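Long-range contacts in galactose-binding-like protein (Bacteroides thetaiotaomicron, PDB 7M1B), which is a SusE-like protein that probably binds carbohydrate, from a family in which a potential degradative capacity has also been proposed: residues D177-V182 against S190-T195; T272-S277 against V370-W375; A288-E293 against I359-D364. All blocks are in the same frame, centred on the assembly; numbering follows the deposited sequence.

Contact 1 of 3, residues D177-V182 against S190-T195; sequences DFKVRV and SEEYLT
Lys179 and Glu192 form a salt bridge across this antiparallel pairing, with Lys179 NZ 2.7 Å from Glu192 OE2. The ammonium group meets the oxygen from above the carboxylate plane, because the lysine chain, kinked at chi3 and chi4, slants across the glutamate and lays CD and CE against that same oxygen. Long charged residues suit this solvent-facing side: their carbon chains rest on the sheet while their ends pair. Arg181 meets Glu192 through carbon instead, Arg181 CG lying 3.6 Å from Glu192 CG, with guanidinium and carboxylate planes 84° apart. The guanidinium of Arg181 turns to the backbone, Arg181 NH2 lying 2.9 Å from Ser190 O with NE beside it, side-on, that oxygen close to the guanidinium plane.

The main-chain bonds define a beta hairpin built from strands 176-183 and 193-197. Phe178 with Thr195 and Val180 with Tyr193 are hydrogen-bonded pairs, and Lys179 with Leu194 is the non-hydrogen-bonded pair between them. Towards the turn, beyond these pairs, Ser190 ties to Val182 by two bonds: Ser190 N donates to Val182 O at 2.8 Å, while Val182 N donates to Ser190 OG at 2.9 Å, almost straight at 174°. Serine suits the place because, with chi1 at 70°, its short arm lets one hydroxyl accept from Val182 N and donate to Glu191 O.

Apolar contacts divide by face. Beside the salt bridge, Leu194 CD2 presses tightly on Lys179 CB at 3.5 Å, the two chains running side by side. The other face carries Phe178, Val180, Tyr193 and Thr195; Phe178 CB lies 4.2 Å from Thr195 CG2. Phe178 and Val180 suit its buried part: the Phe178 ring meets Phe171 edge-to-face and packs on Ile126, and Val180 touches Ile128, both isoleucines on strand 125-131 of a second sheet.

Contact 2 of 3, residues T272-S277 against V370-W375; sequences TSWQRS and VMQQLW. With EDO (1,2-ethanediol), chain B.
Trp274 drives the edge of its six-membered ring into the face of Trp375, a T-shaped pair with planes 64° apart and Trp274 CH2 3.7 Å from Trp375 CD2. CG of Trp274 is anti to the carbonyl carbon (chi1 -72°), which brings the indole alongside Gln373, whose CB lies 3.6 Å from Trp274 CE3. Tryptophan suits both places: one presents a ring edge, the other a broad face, and the second has an N-H to give Gln373.

Both Gln372 and Gln373 stand opposite Trp274, a classic beta bulge in the antiparallel pairing of strands 256-274 and 370-380. Trp274 O takes Gln372 N at 2.8 Å and Gln373 N at a longer 3.3 Å, both from one face of its carbonyl plane.

Further out, Gln373 fixes the second indole: Trp375 NE1 donates to a lone pair of Gln373 OE1 at 3.0 Å, in the amide plane. That oxygen also accepts from Gly234 N, while Gln373 NE2 bonds Gln372 O and Asn233 OD1. Replacing Trp375 with a leucine would probably leave Gln373 OE1 without one donor and Trp274's edge without a flat partner. Lys204 makes a cation-pi contact with Trp375.

Contact 3 of 3, residues A288-E293 against I359-D364; sequences AIKEWE and ILSTHD
Ile289 and Ile359 cross at about a right angle in the tightly packed half of this contact, CD1 of Ile289 lying 3.9 Å from CD1 of Ile359. That same Ile359 methyl reaches Trp292 CB at 3.8 Å, so one branched side chain serves two neighbours. Isoleucine suits the place, since its two branches spread over an apolar layer: CG2 of Ile359 also meets CG2 of Ile289.

The opposite half is polar and partly open to solvent. Lys290 and Glu291 both face Ser361, a classic beta bulge: Lys290 N donates to Ser361 O at 2.9 Å, while Glu291 N makes only a weak bond to that oxygen and a shorter one to Ser361 OG at 3.0 Å. A chi1 of 68° folds the hydroxyl back over the serine's own backbone, within reach of the extra N-H, and a water links it to Glu291 OE2. In return Glu291 O accepts from both Leu360 N and Ser361 N. Nearby, Lys290 CB sits over the centre of the His363 ring, 3.9 Å from its centroid in a CH-pi contact, while the lysine's extended chain carries NZ outward to a water shared with His363 O.

His363 NE2 is held by Ser318 OG. The chain turns a corner at Glu291; beyond it strand 292-297 runs between 352-362 and 311-317, and the Trp292 ring packs inward against Phe357 of strand 352-362, Phe343 of 341-344 and Phe271 of 256-274.

Contact 1 stands apart from the others, its centre about 44 Å from that of contact 2 and about 43 Å from that of contact 3, on the opposite side of the chain's centre. Contacts 2 and 3 are close neighbours, with centres about 12 Å apart, and share one branched sheet in which strands 256-274 and 352-362 pair. They touch directly: Gln275 OE1 lies 3.3 Å from Ala288 CB, while that oxygen accepts a hydrogen bond from Tyr284 N, and Met371 SD is 3.7 Å from Ile289 N. The 1,2-ethanediol at Arg276 in contact 2 probably comes from the crystallisation liquor, so it does not by itself mark a sugar site.

Contact 1 of 3, residues D177-V182 against S190-T195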
loop_
_atom_site.group_PDB
_atom_site.type_symbol
_atom_site.label_atom_id
_atom_site.label_comp_id
_atom_site.label_asym_id
_atom_site.label_seq_id
_atom_site.Cartn_x
_atom_site.Cartn_y
_atom_site.Cartn_z
ATOM N N ASP A 177 -3.499 23.776 13.071
ATOM C CA ASP A 177 -3.385 23.582 14.502
ATOM C C ASP A 177 -4.369 22.490 14.908
ATOM O O ASP A 177 -5.555 22.543 14.521
ATOM C CB ASP A 177 -3.705 24.915 15.192
ATOM C CG ASP A 177 -2.816 26.056 14.737
ATOM O OD1 ASP A 177 -1.617 25.803 14.477
ATOM O OD2 ASP A 177 -3.333 27.205 14.672
ATOM N N PHE A 178 -3.840 21.505 15.646
ATOM C CA PHE A 178 -4.624 20.388 16.142
ATOM C C PHE A 178 -4.601 20.389 17.672
ATOM O O PHE A 178 -3.628 20.828 18.304
ATOM C CB PHE A 178 -4.101 19.061 15.569
ATOM C CG PHE A 178 -4.215 18.927 14.066
ATOM C CD1 PHE A 178 -5.399 18.468 13.489
ATOM C CD2 PHE A 178 -3.158 19.264 13.224
ATOM C CE1 PHE A 178 -5.532 18.323 12.116
ATOM C CE2 PHE A 178 -3.287 19.096 11.853
ATOM C CZ PHE A 178 -4.473 18.652 11.303
ATOM N N LYS A 179 -5.705 19.909 18.251
ATOM C CA LYS A 179 -5.815 19.755 19.699
ATOM C C LYS A 179 -6.409 18.373 19.974
ATOM O O LYS A 179 -7.380 17.998 19.274
ATOM C CB LYS A 179 -6.694 20.892 20.237
ATOM C CG LYS A 179 -7.342 20.694 21.598
ATOM C CD LYS A 179 -8.500 21.652 21.829
ATOM C CE LYS A 179 -8.108 23.117 21.802
ATOM N NZ LYS A 179 -8.936 23.926 22.729
ATOM N N VAL A 180 -5.809 17.643 20.949
ATOM C CA VAL A 180 -6.248 16.310 21.336
ATOM C C VAL A 180 -6.472 16.251 22.846
ATOM O O VAL A 180 -5.662 16.717 23.656
ATOM C CB VAL A 180 -5.314 15.153 20.893
ATOM C CG1 VAL A 180 -6.015 13.801 21.206
ATOM C CG2 VAL A 180 -4.873 15.238 19.422
ATOM N N ARG A 181 -7.598 15.661 23.263
ATOM C CA ARG A 181 -7.862 15.385 24.680
ATOM C C ARG A 181 -8.328 13.937 24.781
ATOM O O ARG A 181 -9.010 13.473 23.808
ATOM C CB ARG A 181 -8.919 16.359 25.212
ATOM C CG ARG A 181 -8.337 17.516 26.014
ATOM C CD ARG A 181 -9.384 18.336 26.735
ATOM N NE ARG A 181 -9.060 18.394 28.149
ATOM C CZ ARG A 181 -9.766 19.046 29.063
ATOM N NH1 ARG A 181 -10.845 19.721 28.708
ATOM N NH2 ARG A 181 -9.390 19.022 30.331
ATOM N N VAL A 182 -7.930 13.236 25.873
ATOM C CA VAL A 182 -8.295 11.829 26.122
ATOM C C VAL A 182 -9.142 11.836 27.388
ATOM O O VAL A 182 -8.758 12.501 28.353
ATOM C CB VAL A 182 -7.059 10.909 26.274
ATOM C CG1 VAL A 182 -7.476 9.430 26.085
ATOM C CG2 VAL A 182 -5.999 11.232 25.180
ATOM N N SER A 190 -8.041 14.582 30.163
ATOM C CA SER A 190 -6.620 14.929 30.199
ATOM C C SER A 190 -6.445 16.422 29.925
ATOM O O SER A 190 -7.418 17.078 29.544
ATOM C CB SER A 190 -5.824 14.066 29.245
ATOM O OG SER A 190 -6.143 14.418 27.898
ATOM N N GLU A 191 -5.224 16.959 30.125
ATOM C CA GLU A 191 -4.817 18.233 29.532
ATOM C C GLU A 191 -4.812 18.062 28.013
ATOM O O GLU A 191 -4.680 16.935 27.529
ATOM C CB GLU A 191 -3.407 18.654 29.991
ATOM C CG GLU A 191 -2.376 17.510 29.938
ATOM C CD GLU A 191 -2.205 16.540 31.115
ATOM O OE1 GLU A 191 -3.174 15.783 31.457
ATOM O OE2 GLU A 191 -1.072 16.491 31.666
ATOM N N GLU A 192 -4.953 19.184 27.280
ATOM C CA GLU A 192 -4.937 19.233 25.847
ATOM C C GLU A 192 -3.497 19.054 25.360
ATOM O O GLU A 192 -2.552 19.663 25.881
ATOM C CB GLU A 192 -5.451 20.575 25.315
ATOM C CG GLU A 192 -6.935 20.814 25.562
ATOM C CD GLU A 192 -7.437 22.209 25.211
ATOM O OE1 GLU A 192 -6.608 23.150 25.195
ATOM O OE2 GLU A 192 -8.652 22.352 24.946
ATOM N N TYR A 193 -3.328 18.225 24.334
ATOM C CA TYR A 193 -2.096 18.224 23.554
ATOM C C TYR A 193 -2.303 19.060 22.295
ATOM O O TYR A 193 -3.228 18.819 21.535
ATOM C CB TYR A 193 -1.705 16.778 23.242
ATOM C CG TYR A 193 -0.438 16.606 22.444
ATOM C CD1 TYR A 193 0.803 16.523 23.068
ATOM C CD2 TYR A 193 -0.494 16.507 21.056
ATOM C CE1 TYR A 193 1.962 16.359 22.325
ATOM C CE2 TYR A 193 0.657 16.340 20.301
ATOM C CZ TYR A 193 1.883 16.272 20.938
ATOM O OH TYR A 193 2.988 16.120 20.163
ATOM N N LEU A 194 -1.433 20.046 22.078
ATOM C CA LEU A 194 -1.496 20.903 20.890
ATOM C C LEU A 194 -0.338 20.637 19.932
ATOM O O LEU A 194 0.810 20.520 20.343
ATOM C CB LEU A 194 -1.459 22.371 21.327
ATOM C CG LEU A 194 -2.556 22.798 22.298
ATOM C CD1 LEU A 194 -2.461 24.299 22.480
ATOM C CD2 LEU A 194 -3.953 22.413 21.784
ATOM N N THR A 195 -0.640 20.554 18.634
ATOM C CA THR A 195 0.450 20.459 17.671
ATOM C C THR A 195 0.033 21.173 16.390
ATOM O O THR A 195 -1.166 21.220 16.065
ATOM C CB THR A 195 0.901 18.999 17.447
ATOM O OG1 THR A 195 2.043 18.938 16.582
ATOM C CG2 THR A 195 -0.179 18.142 16.821
#

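Contact 2 of 3, residues T272-S277 against V370-W375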
loop_
_atom_site.group_PDB
_atom_site.type_symbol
_atom_site.label_atom_id
_atom_site.label_comp_id
_atom_site.label_asym_id
_atom_site.label_seq_id
_atom_site.Cartn_x
_atom_site.Cartn_y
_atom_site.Cartn_z
ATOM N N THR A 272 -1.193 2.509 -8.453
ATOM C CA THR A 272 -2.074 2.133 -9.552
ATOM C C THR A 272 -1.400 0.964 -10.285
ATOM O O THR A 272 -0.168 0.981 -10.501
ATOM C CB THR A 272 -2.309 3.243 -10.584
ATOM O OG1 THR A 272 -2.729 4.370 -9.813
ATOM C CG2 THR A 272 -3.354 2.899 -11.617
ATOM N N SER A 273 -2.190 -0.083 -10.618
ATOM C CA SER A 273 -1.655 -1.322 -11.210
ATOM C C SER A 273 -2.388 -1.547 -12.532
ATOM O O SER A 273 -3.624 -1.383 -12.629
ATOM C CB SER A 273 -2.005 -2.501 -10.264
ATOM O OG SER A 273 -1.497 -3.674 -10.845
ATOM N N TRP A 274 -1.614 -1.795 -13.611
ATOM C CA TRP A 274 -2.201 -2.209 -14.873
ATOM C C TRP A 274 -1.820 -3.622 -15.253
ATOM O O TRP A 274 -0.655 -3.978 -15.151
ATOM C CB TRP A 274 -1.707 -1.323 -16.031
ATOM C CG TRP A 274 -2.301 0.059 -15.992
ATOM C CD1 TRP A 274 -3.332 0.489 -16.776
ATOM C CD2 TRP A 274 -1.791 1.205 -15.295
ATOM N NE1 TRP A 274 -3.511 1.846 -16.620
ATOM C CE2 TRP A 274 -2.582 2.306 -15.710
ATOM C CE3 TRP A 274 -0.789 1.415 -14.329
ATOM C CZ2 TRP A 274 -2.404 3.604 -15.179
ATOM C CZ3 TRP A 274 -0.574 2.710 -13.864
ATOM C CH2 TRP A 274 -1.380 3.781 -14.268
ATOM N N GLN A 275 -2.846 -4.394 -15.696
ATOM C CA GLN A 275 -2.630 -5.729 -16.222
ATOM C C GLN A 275 -2.090 -5.648 -17.669
ATOM O O GLN A 275 -2.369 -4.687 -18.400
ATOM C CB GLN A 275 -3.969 -6.489 -16.328
ATOM C CG GLN A 275 -4.548 -6.817 -14.936
ATOM C CD GLN A 275 -5.950 -7.356 -15.117
ATOM O OE1 GLN A 275 -6.210 -8.214 -15.966
ATOM N NE2 GLN A 275 -6.852 -6.855 -14.284
ATOM N N ARG A 276 -1.383 -6.723 -18.096
ATOM C CA ARG A 276 -0.950 -6.790 -19.508
ATOM C C ARG A 276 -2.248 -6.956 -20.317
ATOM O O ARG A 276 -3.209 -7.643 -19.934
ATOM C CB ARG A 276 -0.047 -8.047 -19.673
ATOM C CG ARG A 276 0.276 -8.382 -21.131
ATOM C CD ARG A 276 -0.714 -9.367 -21.730
ATOM N NE ARG A 276 -0.618 -10.692 -21.045
ATOM C CZ ARG A 276 0.178 -11.703 -21.475
ATOM N NH1 ARG A 276 0.883 -11.585 -22.629
ATOM N NH2 ARG A 276 0.236 -12.773 -20.740
ATOM N N SER A 277 -2.278 -6.331 -21.512
ATOM C CA SER A 277 -3.526 -6.115 -22.222
ATOM C C SER A 277 -3.458 -6.616 -23.660
ATOM O O SER A 277 -4.268 -7.469 -24.028
ATOM C CB SER A 277 -3.876 -4.653 -22.141
ATOM O OG SER A 277 -2.783 -3.924 -22.752
ATOM N N VAL A 370 2.108 -11.909 -14.762
ATOM C CA VAL A 370 2.472 -11.062 -15.905
ATOM C C VAL A 370 1.714 -9.756 -15.626
ATOM O O VAL A 370 0.521 -9.802 -15.295
ATOM C CB VAL A 370 1.981 -11.593 -17.264
ATOM C CG1 VAL A 370 2.434 -10.634 -18.384
ATOM C CG2 VAL A 370 2.601 -12.956 -17.560
ATOM N N MET A 371 2.416 -8.629 -15.625
ATOM C CA MET A 371 1.721 -7.330 -15.423
ATOM C C MET A 371 2.236 -6.287 -16.390
ATOM O O MET A 371 3.241 -6.492 -17.011
ATOM C CB MET A 371 1.939 -6.883 -13.985
ATOM C CG MET A 371 1.015 -7.726 -13.007
ATOM S SD MET A 371 -0.876 -7.865 -13.306
ATOM C CE MET A 371 -1.309 -6.247 -12.670
ATOM N N GLN A 372 1.572 -5.095 -16.436
ATOM C CA GLN A 372 1.963 -4.120 -17.477
ATOM C C GLN A 372 2.667 -2.931 -16.815
ATOM O O GLN A 372 3.584 -2.346 -17.404
ATOM C CB GLN A 372 0.709 -3.559 -18.202
ATOM C CG GLN A 372 0.983 -2.629 -19.366
ATOM C CD GLN A 372 -0.365 -2.196 -19.895
ATOM O OE1 GLN A 372 -0.989 -1.232 -19.388
ATOM N NE2 GLN A 372 -0.829 -2.845 -20.951
ATOM N N GLN A 373 2.198 -2.480 -15.648
ATOM C CA GLN A 373 2.690 -1.169 -15.133
ATOM C C GLN A 373 2.318 -1.011 -13.663
ATOM O O GLN A 373 1.221 -1.455 -13.277
ATOM C CB GLN A 373 2.099 -0.012 -15.970
ATOM C CG GLN A 373 2.867 1.305 -15.785
ATOM C CD GLN A 373 4.146 1.518 -16.603
ATOM O OE1 GLN A 373 4.843 2.498 -16.373
ATOM N NE2 GLN A 373 4.655 0.502 -17.289
ATOM N N LEU A 374 3.185 -0.306 -12.877
ATOM C CA LEU A 374 2.845 0.010 -11.469
ATOM C C LEU A 374 3.327 1.437 -11.195
ATOM O O LEU A 374 4.501 1.742 -11.538
ATOM C CB LEU A 374 3.650 -0.867 -10.518
ATOM C CG LEU A 374 3.300 -2.337 -10.526
ATOM C CD1 LEU A 374 4.277 -3.085 -9.612
ATOM C CD2 LEU A 374 1.852 -2.494 -10.026
ATOM N N TRP A 375 2.386 2.329 -10.857
ATOM C CA TRP A 375 2.794 3.674 -10.463
ATOM C C TRP A 375 2.537 3.871 -8.978
ATOM O O TRP A 375 1.439 3.624 -8.536
ATOM C CB TRP A 375 1.998 4.719 -11.255
ATOM C CG TRP A 375 2.364 4.834 -12.710
ATOM C CD1 TRP A 375 3.278 4.065 -13.378
ATOM C CD2 TRP A 375 1.715 5.697 -13.659
ATOM N NE1 TRP A 375 3.285 4.451 -14.698
ATOM C CE2 TRP A 375 2.328 5.446 -14.896
ATOM C CE3 TRP A 375 0.740 6.735 -13.573
ATOM C CZ2 TRP A 375 1.955 6.133 -16.065
ATOM C CZ3 TRP A 375 0.412 7.404 -14.740
ATOM C CH2 TRP A 375 0.998 7.123 -15.983
HETATM C C1 EDO B . 4.289 -12.373 -25.314
HETATM O O1 EDO B . 3.017 -12.103 -25.894
HETATM C C2 EDO B . 4.138 -12.673 -23.866
HETATM O O2 EDO B . 2.955 -13.424 -23.450
HETATM O O HOH W 1 -3.629 -2.352 -19.032
HETATM O O HOH W 2 -1.746 -9.149 -16.754
HETATM O O HOH W 3 0.418 -5.100 -22.432
#

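Contact 3 of 3, residues A288-E293 against I359-D364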
loop_
_atom_site.group_PDB
_atom_site.type_symbol
_atom_site.label_atom_id
_atom_site.label_comp_id
_atom_site.label_asym_id
_atom_site.label_seq_id
_atom_site.Cartn_x
_atom_site.Cartn_y
_atom_site.Cartn_z
ATOM N N ALA A 288 -2.500 -12.267 -15.073
ATOM C CA ALA A 288 -3.076 -11.184 -14.329
ATOM C C ALA A 288 -3.271 -11.608 -12.854
ATOM O O ALA A 288 -3.947 -12.616 -12.552
ATOM C CB ALA A 288 -4.411 -10.829 -14.948
ATOM N N ILE A 289 -2.682 -10.831 -11.920
ATOM C CA ILE A 289 -2.820 -11.161 -10.499
ATOM C C ILE A 289 -4.172 -10.790 -9.915
ATOM O O ILE A 289 -4.803 -9.793 -10.288
ATOM C CB ILE A 289 -1.630 -10.501 -9.749
ATOM C CG1 ILE A 289 -1.721 -8.960 -9.808
ATOM C CG2 ILE A 289 -0.323 -11.101 -10.290
ATOM C CD1 ILE A 289 -0.589 -8.243 -8.965
ATOM N N LYS A 290 -4.593 -11.556 -8.905
ATOM C CA LYS A 290 -5.939 -11.387 -8.332
ATOM C C LYS A 290 -5.842 -10.855 -6.904
ATOM O O LYS A 290 -6.255 -9.707 -6.687
ATOM C CB LYS A 290 -6.770 -12.662 -8.444
ATOM C CG LYS A 290 -8.148 -12.614 -7.711
ATOM C CD LYS A 290 -8.952 -13.884 -7.962
ATOM C CE LYS A 290 -10.219 -13.957 -7.089
ATOM N NZ LYS A 290 -10.811 -15.300 -7.090
ATOM N N GLU A 291 -5.300 -11.627 -5.962
ATOM C CA GLU A 291 -5.033 -11.114 -4.632
ATOM C C GLU A 291 -3.544 -11.139 -4.339
ATOM O O GLU A 291 -2.814 -12.076 -4.677
ATOM C CB GLU A 291 -5.757 -11.931 -3.564
ATOM C CG GLU A 291 -7.257 -11.722 -3.615
ATOM C CD GLU A 291 -7.928 -12.334 -2.378
ATOM O OE1 GLU A 291 -7.599 -11.918 -1.220
ATOM O OE2 GLU A 291 -8.780 -13.208 -2.545
ATOM N N TRP A 292 -3.091 -10.105 -3.636
ATOM C CA TRP A 292 -1.699 -10.067 -3.217
ATOM C C TRP A 292 -1.571 -9.131 -2.006
ATOM O O TRP A 292 -2.491 -8.374 -1.652
ATOM C CB TRP A 292 -0.829 -9.565 -4.398
ATOM C CG TRP A 292 -1.002 -8.109 -4.793
ATOM C CD1 TRP A 292 -0.215 -7.028 -4.443
ATOM C CD2 TRP A 292 -1.975 -7.615 -5.748
ATOM N NE1 TRP A 292 -0.724 -5.893 -5.033
ATOM C CE2 TRP A 292 -1.769 -6.210 -5.883
ATOM C CE3 TRP A 292 -3.029 -8.208 -6.470
ATOM C CZ2 TRP A 292 -2.558 -5.406 -6.723
ATOM C CZ3 TRP A 292 -3.821 -7.408 -7.287
ATOM C CH2 TRP A 292 -3.566 -6.021 -7.442
ATOM N N GLU A 293 -0.383 -9.148 -1.420
ATOM C CA GLU A 293 0.029 -8.203 -0.428
ATOM C C GLU A 293 1.216 -7.409 -0.939
ATOM O O GLU A 293 2.050 -7.947 -1.641
ATOM C CB GLU A 293 0.417 -8.872 0.874
ATOM C CG GLU A 293 -0.740 -9.751 1.400
ATOM C CD GLU A 293 -0.339 -10.668 2.532
ATOM O OE1 GLU A 293 0.913 -10.904 2.728
ATOM O OE2 GLU A 293 -1.285 -11.268 3.121
ATOM N N ILE A 359 2.333 -12.532 -4.157
ATOM C CA ILE A 359 1.160 -12.857 -4.960
ATOM C C ILE A 359 0.506 -14.082 -4.314
ATOM O O ILE A 359 1.158 -15.136 -4.226
ATOM C CB ILE A 359 1.539 -13.120 -6.433
ATOM C CG1 ILE A 359 2.373 -11.989 -7.065
ATOM C CG2 ILE A 359 0.260 -13.431 -7.244
ATOM C CD1 ILE A 359 1.673 -10.664 -6.996
ATOM N N LEU A 360 -0.779 -13.966 -3.970
ATOM C CA LEU A 360 -1.520 -15.068 -3.354
ATOM C C LEU A 360 -2.275 -15.874 -4.423
ATOM O O LEU A 360 -2.402 -17.109 -4.338
ATOM C CB LEU A 360 -2.494 -14.470 -2.330
ATOM C CG LEU A 360 -1.921 -13.518 -1.260
ATOM C CD1 LEU A 360 -3.013 -13.092 -0.289
ATOM C CD2 LEU A 360 -0.798 -14.158 -0.493
ATOM N N SER A 361 -2.786 -15.175 -5.454
ATOM C CA SER A 361 -3.683 -15.808 -6.434
ATOM C C SER A 361 -3.585 -15.071 -7.784
ATOM O O SER A 361 -3.344 -13.844 -7.739
ATOM C CB SER A 361 -5.122 -15.931 -5.857
ATOM O OG SER A 361 -5.669 -14.609 -5.720
ATOM N N THR A 362 -4.063 -15.744 -8.848
ATOM C CA THR A 362 -4.213 -15.106 -10.150
ATOM C C THR A 362 -5.658 -15.248 -10.629
ATOM O O THR A 362 -6.402 -16.096 -10.080
ATOM C CB THR A 362 -3.262 -15.729 -11.170
ATOM O OG1 THR A 362 -3.558 -17.138 -11.146
ATOM C CG2 THR A 362 -1.798 -15.498 -10.823
ATOM N N HIS A 363 -6.096 -14.381 -11.550
ATOM C CA HIS A 363 -7.473 -14.396 -12.019
ATOM C C HIS A 363 -7.848 -15.744 -12.659
ATOM O O HIS A 363 -8.943 -16.268 -12.400
ATOM C CB HIS A 363 -7.740 -13.256 -13.004
ATOM C CG HIS A 363 -7.991 -11.960 -12.286
ATOM N ND1 HIS A 363 -9.092 -11.788 -11.451
ATOM C CD2 HIS A 363 -7.228 -10.846 -12.158
ATOM C CE1 HIS A 363 -9.082 -10.533 -10.984
ATOM N NE2 HIS A 363 -7.956 -9.921 -11.438
ATOM N N ASP A 364 -6.922 -16.349 -13.422
ATOM C CA ASP A 364 -7.235 -17.660 -14.063
ATOM C C ASP A 364 -6.762 -18.844 -13.224
ATOM O O ASP A 364 -6.995 -20.001 -13.649
ATOM C CB ASP A 364 -6.742 -17.700 -15.528
ATOM C CG ASP A 364 -5.221 -17.755 -15.674
ATOM O OD1 ASP A 364 -4.490 -17.803 -14.656
ATOM O OD2 ASP A 364 -4.759 -17.651 -16.866
HETATM O O HOH W 4 -4.654 -14.673 -14.406
HETATM O O HOH W 5 -10.938 -16.004 -10.190
HETATM O O HOH W 6 -8.064 -14.972 -4.611
#